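Local coordinates for glycosyl hydrolase, family 38 (Enterococcus faecalis, PDB 5KBP), which probably hydrolyses alpha-mannosidic linkages in carbohydrates as a metal-dependent alpha-mannosidase of glycoside hydrolase family 38, at residues A[193-198]-A[231-236]; A[14-19]-A[53-58]. All blocks are in the same frame, centred on the assembly; numbering follows the deposited sequence.

Both contacts lie in the N-terminal family 38 domain and gather loops that follow its beta strands, with their centres about 11 Å apart. Along the chain, interaction 2 closes before interaction 1 opens. Interaction 2 joins the loops after strands 7-13 and 52-53, interaction 1 those after strands 184-189 and 226-231. Residues 14-19 of interaction 2 run beside residues 231-236 of interaction 1, and the two meet directly: Ser15 OG lies 2.8 Å from Gln236 O and His235 NE2 2.8 Å from Asp18 O, both probable hydrogen bonds. Four loops distant in sequence thus form one continuous buried cluster, in the region where family 38 relatives build their zinc-dependent active site.

Interaction 1 (A[193-198]-A[231-236]); sequences WYSNGN and NGVDHQ
Asn231 reaches across to the Ser195-Asn198 turn, its ND2 donating a nearly straight hydrogen bond of 2.9 Å to Gly197 O (174° at the hydrogen), which lies in the amide plane. CG anti to the backbone N (chi1 173°) carries the amide there. Asparagine suits the place because both ends have work: ND2 also bonds Gln239 OE1, and OD1 is taken by Ser13 OG. Asn196 likewise uses both ends, OD1 with Met230 N and ND2 with Leu228 O.

Tyr194 OH stands 3.1 Å from both Asp234 OD1 and OD2; OD2 has a further partner in His16 ND1. Two acceptors, Tyr194 O and Gly232 O, lie 3.0 Å apart with no hydrogen bond between them. That approach is probably eased because His14 NE2 bonds Tyr194 O, while the CA-H of Ser195 points to Gly232 O.

Val233 packs CG2 on Ser195 CB at 3.5 Å and CG1 on Asn198 ND2 at 3.4 Å; Phe481 of the second subunit also packs on Val233 and Gln236. The Asn198 amide meets that of Gln236 with planes 86° apart, OD1 3.4 Å from Gln236 CG. Gly232, extended at positive phi, suits a residue without a side chain.

Asn198 N to Ser195 O closes a type I turn and Gln236 N to Val233 O a type II turn, set together in loops following strands 184-189 and 226-231 of the alpha/beta N-terminal domain.

Interaction 2 (A[14-19]-A[53-58]); sequences HSHWDR and HLDGQT
Asp55, the second residue of the type I' turn Leu54-Gln57, meets the HSHWD sequence of residues 14-18, a family 38 signature that follows the first strand; in relatives this loop contributes to the zinc site. Asp55 and Gly56 fill the two central positions of the turn, both at positive phi, a pairing well suited to type I' geometry.

Hydrogen bonds centre on one carboxylate oxygen. Asp55 OD2 accepts from Trp17 N at 2.6 Å (162° at the hydrogen) and, within its own turn, from Gln57 NE2 at 2.7 Å. The donors arrive from opposite faces of the carboxylate plane, which should limit its rotation. With its chain extended beyond CG (chi2 175°), Gln57 also gives a longer, more bent bond from NE2 to Trp17 O, 3.2 Å away. The residue types fit these roles: the carboxylate, purely an acceptor, takes the N-H of Trp17, while the amide NE2 of Gln57 donates to both Trp17 O and Asp55 OD2. Outside the pair, His16 ND1 is hydrogen-bonded to Asp234 OD2.

A CA-H...O contact runs from His14 to His53 O.

Van der Waals contacts fill in the rest. His14 CB and His53 CB are 4.0 Å apart, and Asp55 CB rests against Ser15 O. Tyr125, Leu92 and Ile60 pack on Asp55, while the indole of Trp17 leads away to helix 25-45.

Asp55 OD1, buried here with no polar partner in the model, sits 3.3 Å from His16 CA and 3.4 Å from His16 CD2, the imidazole and carboxylate planes standing 86° apart.

Interaction 1 (A[193-198]-A[231-236])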
loop_
_atom_site.group_PDB
_atom_site.type_symbol
_atom_site.label_atom_id
_atom_site.label_comp_id
_atom_site.label_asym_id
_atom_site.label_seq_id
_atom_site.Cartn_x
_atom_site.Cartn_y
_atom_site.Cartn_z
ATOM N N TRP A 193 -28.535 -19.527 8.643
ATOM C CA TRP A 193 -27.257 -18.994 8.178
ATOM C C TRP A 193 -26.963 -19.420 6.743
ATOM O O TRP A 193 -27.615 -20.322 6.209
ATOM C CB TRP A 193 -26.124 -19.417 9.120
ATOM C CG TRP A 193 -24.950 -18.487 9.124
ATOM C CD1 TRP A 193 -23.647 -18.814 8.883
ATOM C CD2 TRP A 193 -24.968 -17.076 9.382
ATOM N NE1 TRP A 193 -22.855 -17.696 8.978
ATOM C CE2 TRP A 193 -23.641 -16.617 9.281
ATOM C CE3 TRP A 193 -25.980 -16.158 9.688
ATOM C CZ2 TRP A 193 -23.297 -15.280 9.477
ATOM C CZ3 TRP A 193 -25.635 -14.831 9.879
ATOM C CH2 TRP A 193 -24.306 -14.405 9.772
ATOM N N TYR A 194 -25.991 -18.767 6.102
ATOM C CA TYR A 194 -25.621 -19.104 4.732
ATOM C C TYR A 194 -24.700 -20.317 4.648
ATOM O O TYR A 194 -23.970 -20.463 3.660
ATOM C CB TYR A 194 -24.973 -17.898 4.040
ATOM C CG TYR A 194 -23.806 -17.275 4.781
ATOM C CD1 TYR A 194 -22.547 -17.866 4.765
ATOM C CD2 TYR A 194 -23.957 -16.079 5.471
ATOM C CE1 TYR A 194 -21.478 -17.293 5.434
ATOM C CE2 TYR A 194 -22.895 -15.499 6.138
ATOM C CZ TYR A 194 -21.658 -16.110 6.117
ATOM O OH TYR A 194 -20.601 -15.532 6.784
ATOM N N SER A 195 -24.724 -21.193 5.654
ATOM C CA SER A 195 -23.867 -22.369 5.680
ATOM C C SER A 195 -24.624 -23.642 6.035
ATOM O O SER A 195 -23.989 -24.652 6.359
ATOM C CB SER A 195 -22.715 -22.167 6.670
ATOM O OG SER A 195 -23.206 -21.863 7.964
ATOM N N ASN A 196 -25.958 -23.624 5.982
ATOM C CA ASN A 196 -26.728 -24.797 6.388
ATOM C C ASN A 196 -26.477 -25.983 5.467
ATOM O O ASN A 196 -26.574 -27.136 5.902
ATOM C CB ASN A 196 -28.219 -24.461 6.429
ATOM C CG ASN A 196 -28.763 -24.063 5.072
ATOM O OD1 ASN A 196 -28.078 -23.418 4.280
ATOM N ND2 ASN A 196 -30.003 -24.450 4.794
ATOM N N GLY A 197 -26.151 -25.727 4.203
ATOM C CA GLY A 197 -25.905 -26.802 3.262
ATOM C C GLY A 197 -24.439 -27.024 2.955
ATOM O O GLY A 197 -24.098 -27.561 1.896
ATOM N N ASN A 198 -23.562 -26.626 3.873
ATOM C CA ASN A 198 -22.130 -26.751 3.641
ATOM C C ASN A 198 -21.688 -28.199 3.818
ATOM O O ASN A 198 -22.074 -28.865 4.784
ATOM C CB ASN A 198 -21.355 -25.840 4.592
ATOM C CG ASN A 198 -19.881 -25.761 4.247
ATOM O OD1 ASN A 198 -19.506 -25.740 3.076
ATOM N ND2 ASN A 198 -19.034 -25.726 5.271
ATOM N N ASN A 231 -24.879 -24.067 0.016
ATOM C CA ASN A 231 -23.761 -25.010 -0.031
ATOM C C ASN A 231 -22.450 -24.226 -0.068
ATOM O O ASN A 231 -21.821 -24.038 -1.113
ATOM C CB ASN A 231 -23.917 -25.944 -1.226
ATOM C CG ASN A 231 -22.718 -26.843 -1.432
ATOM O OD1 ASN A 231 -22.091 -26.820 -2.490
ATOM N ND2 ASN A 231 -22.388 -27.637 -0.421
ATOM N N GLY A 232 -22.037 -23.765 1.105
ATOM C CA GLY A 232 -20.806 -23.008 1.222
ATOM C C GLY A 232 -20.736 -22.298 2.555
ATOM O O GLY A 232 -21.653 -22.374 3.378
ATOM N N VAL A 233 -19.618 -21.594 2.748
ATOM C CA VAL A 233 -19.350 -20.859 3.981
ATOM C C VAL A 233 -18.131 -19.965 3.749
ATOM O O VAL A 233 -17.636 -19.863 2.621
ATOM C CB VAL A 233 -19.156 -21.826 5.170
ATOM C CG1 VAL A 233 -17.813 -22.530 5.092
ATOM C CG2 VAL A 233 -19.354 -21.121 6.517
ATOM N N ASP A 234 -17.652 -19.307 4.805
ATOM C CA ASP A 234 -16.544 -18.365 4.690
ATOM C C ASP A 234 -15.286 -19.058 4.180
ATOM O O ASP A 234 -14.759 -19.966 4.831
ATOM C CB ASP A 234 -16.277 -17.715 6.047
ATOM C CG ASP A 234 -17.483 -16.965 6.582
ATOM O OD1 ASP A 234 -18.366 -17.610 7.187
ATOM O OD2 ASP A 234 -17.546 -15.731 6.402
ATOM N N HIS A 235 -14.805 -18.616 3.014
ATOM C CA HIS A 235 -13.571 -19.128 2.413
ATOM C C HIS A 235 -13.640 -20.636 2.195
ATOM O O HIS A 235 -12.650 -21.355 2.359
ATOM C CB HIS A 235 -12.349 -18.754 3.256
ATOM C CG HIS A 235 -12.141 -17.278 3.403
ATOM N ND1 HIS A 235 -11.787 -16.693 4.599
ATOM C CD2 HIS A 235 -12.230 -16.271 2.502
ATOM C CE1 HIS A 235 -11.672 -15.387 4.431
ATOM N NE2 HIS A 235 -11.935 -15.105 3.167
ATOM N N GLN A 236 -14.811 -21.121 1.820
ATOM C CA GLN A 236 -14.994 -22.553 1.627
ATOM C C GLN A 236 -14.607 -22.946 0.208
ATOM O O GLN A 236 -15.108 -22.346 -0.751
ATOM C CB GLN A 236 -16.439 -22.955 1.887
ATOM C CG GLN A 236 -16.714 -24.445 1.746
ATOM C CD GLN A 236 -16.155 -25.264 2.896
ATOM O OE1 GLN A 236 -15.650 -24.719 3.877
ATOM N NE2 GLN A 236 -16.249 -26.584 2.780
#

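Interaction 2 (A[14-19]-A[53-58])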
loop_
_atom_site.group_PDB
_atom_site.type_symbol
_atom_site.label_atom_id
_atom_site.label_comp_id
_atom_site.label_asym_id
_atom_site.label_seq_id
_atom_site.Cartn_x
_atom_site.Cartn_y
_atom_site.Cartn_z
ATOM N N HIS A 14 -21.801 -21.908 -3.292
ATOM C CA HIS A 14 -21.262 -20.559 -3.186
ATOM C C HIS A 14 -20.014 -20.605 -2.316
ATOM O O HIS A 14 -19.584 -21.670 -1.863
ATOM C CB HIS A 14 -22.292 -19.597 -2.592
ATOM C CG HIS A 14 -22.425 -19.711 -1.105
ATOM N ND1 HIS A 14 -21.742 -18.893 -0.232
ATOM C CD2 HIS A 14 -23.144 -20.564 -0.338
ATOM C CE1 HIS A 14 -22.043 -19.228 1.010
ATOM N NE2 HIS A 14 -22.893 -20.239 0.973
ATOM N N SER A 15 -19.437 -19.430 -2.084
ATOM C CA SER A 15 -18.360 -19.282 -1.109
ATOM C C SER A 15 -18.327 -17.819 -0.690
ATOM O O SER A 15 -17.989 -16.952 -1.503
ATOM C CB SER A 15 -17.022 -19.722 -1.691
ATOM O OG SER A 15 -16.010 -19.695 -0.700
ATOM N N HIS A 16 -18.694 -17.547 0.560
ATOM C CA HIS A 16 -18.618 -16.192 1.097
ATOM C C HIS A 16 -17.153 -15.817 1.267
ATOM O O HIS A 16 -16.477 -16.315 2.172
ATOM C CB HIS A 16 -19.366 -16.101 2.422
ATOM C CG HIS A 16 -19.398 -14.720 3.000
ATOM N ND1 HIS A 16 -18.701 -14.372 4.137
ATOM C CD2 HIS A 16 -20.038 -13.599 2.593
ATOM C CE1 HIS A 16 -18.913 -13.097 4.407
ATOM N NE2 HIS A 16 -19.720 -12.604 3.485
ATOM N N TRP A 17 -16.656 -14.940 0.401
ATOM C CA TRP A 17 -15.225 -14.673 0.303
ATOM C C TRP A 17 -14.913 -13.280 0.844
ATOM O O TRP A 17 -14.992 -12.283 0.124
ATOM C CB TRP A 17 -14.741 -14.817 -1.127
ATOM C CG TRP A 17 -13.268 -14.929 -1.187
ATOM C CD1 TRP A 17 -12.374 -13.922 -1.403
ATOM C CD2 TRP A 17 -12.496 -16.117 -0.983
ATOM N NE1 TRP A 17 -11.093 -14.413 -1.365
ATOM C CE2 TRP A 17 -11.141 -15.759 -1.108
ATOM C CE3 TRP A 17 -12.821 -17.451 -0.717
ATOM C CZ2 TRP A 17 -10.112 -16.685 -0.974
ATOM C CZ3 TRP A 17 -11.796 -18.369 -0.586
ATOM C CH2 TRP A 17 -10.459 -17.982 -0.715
ATOM N N ASP A 18 -14.541 -13.223 2.119
ATOM C CA ASP A 18 -13.981 -12.001 2.678
ATOM C C ASP A 18 -12.643 -11.716 2.009
ATOM O O ASP A 18 -11.709 -12.519 2.104
ATOM C CB ASP A 18 -13.816 -12.137 4.192
ATOM C CG ASP A 18 -15.121 -12.469 4.889
ATOM O OD1 ASP A 18 -15.932 -11.545 5.100
ATOM O OD2 ASP A 18 -15.333 -13.651 5.231
ATOM N N ARG A 19 -12.560 -10.574 1.321
ATOM C CA ARG A 19 -11.394 -10.282 0.493
ATOM C C ARG A 19 -10.119 -10.217 1.327
ATOM O O ARG A 19 -9.048 -10.646 0.877
ATOM C CB ARG A 19 -11.617 -8.973 -0.265
ATOM C CG ARG A 19 -10.666 -8.741 -1.424
ATOM C CD ARG A 19 -11.208 -7.658 -2.344
ATOM N NE ARG A 19 -10.312 -7.383 -3.463
ATOM C CZ ARG A 19 -9.366 -6.450 -3.449
ATOM N NH1 ARG A 19 -9.190 -5.697 -2.372
ATOM N NH2 ARG A 19 -8.599 -6.268 -4.514
ATOM N N HIS A 53 -22.589 -19.457 -7.225
ATOM C CA HIS A 53 -22.877 -18.068 -6.895
ATOM C C HIS A 53 -21.606 -17.400 -6.387
ATOM O O HIS A 53 -21.061 -17.794 -5.349
ATOM C CB HIS A 53 -23.989 -17.981 -5.854
ATOM C CG HIS A 53 -24.530 -16.599 -5.665
ATOM N ND1 HIS A 53 -24.220 -15.822 -4.570
ATOM C CD2 HIS A 53 -25.360 -15.855 -6.432
ATOM C CE1 HIS A 53 -24.838 -14.659 -4.670
ATOM N NE2 HIS A 53 -25.537 -14.653 -5.791
ATOM N N LEU A 54 -21.142 -16.381 -7.107
ATOM C CA LEU A 54 -19.849 -15.759 -6.829
ATOM C C LEU A 54 -19.958 -14.652 -5.783
ATOM O O LEU A 54 -19.445 -13.548 -5.958
ATOM C CB LEU A 54 -19.240 -15.230 -8.122
ATOM C CG LEU A 54 -17.712 -15.244 -8.164
ATOM C CD1 LEU A 54 -17.189 -16.657 -7.932
ATOM C CD2 LEU A 54 -17.202 -14.678 -9.481
ATOM N N ASP A 55 -20.645 -14.954 -4.682
ATOM C CA ASP A 55 -20.658 -14.121 -3.480
ATOM C C ASP A 55 -21.193 -12.713 -3.734
ATOM O O ASP A 55 -20.882 -11.784 -2.982
ATOM C CB ASP A 55 -19.261 -14.055 -2.852
ATOM C CG ASP A 55 -19.302 -13.745 -1.371
ATOM O OD1 ASP A 55 -20.350 -13.998 -0.743
ATOM O OD2 ASP A 55 -18.286 -13.256 -0.832
ATOM N N GLY A 56 -21.990 -12.526 -4.784
ATOM C CA GLY A 56 -22.641 -11.249 -5.013
ATOM C C GLY A 56 -21.735 -10.088 -5.356
ATOM O O GLY A 56 -22.206 -8.947 -5.389
ATOM N N GLN A 57 -20.455 -10.334 -5.629
ATOM C CA GLN A 57 -19.488 -9.275 -5.887
ATOM C C GLN A 57 -18.724 -9.577 -7.168
ATOM O O GLN A 57 -18.240 -10.698 -7.356
ATOM C CB GLN A 57 -18.519 -9.127 -4.709
ATOM C CG GLN A 57 -18.044 -10.452 -4.138
ATOM C CD GLN A 57 -17.005 -10.281 -3.052
ATOM O OE1 GLN A 57 -16.218 -9.335 -3.072
ATOM N NE2 GLN A 57 -17.001 -11.194 -2.089
ATOM N N THR A 58 -18.613 -8.574 -8.040
ATOM C CA THR A 58 -17.929 -8.734 -9.318
ATOM C C THR A 58 -16.416 -8.584 -9.211
ATOM O O THR A 58 -15.709 -8.961 -10.154
ATOM C CB THR A 58 -18.460 -7.717 -10.332
ATOM O OG1 THR A 58 -18.193 -6.391 -9.861
ATOM C CG2 THR A 58 -19.961 -7.883 -10.528
#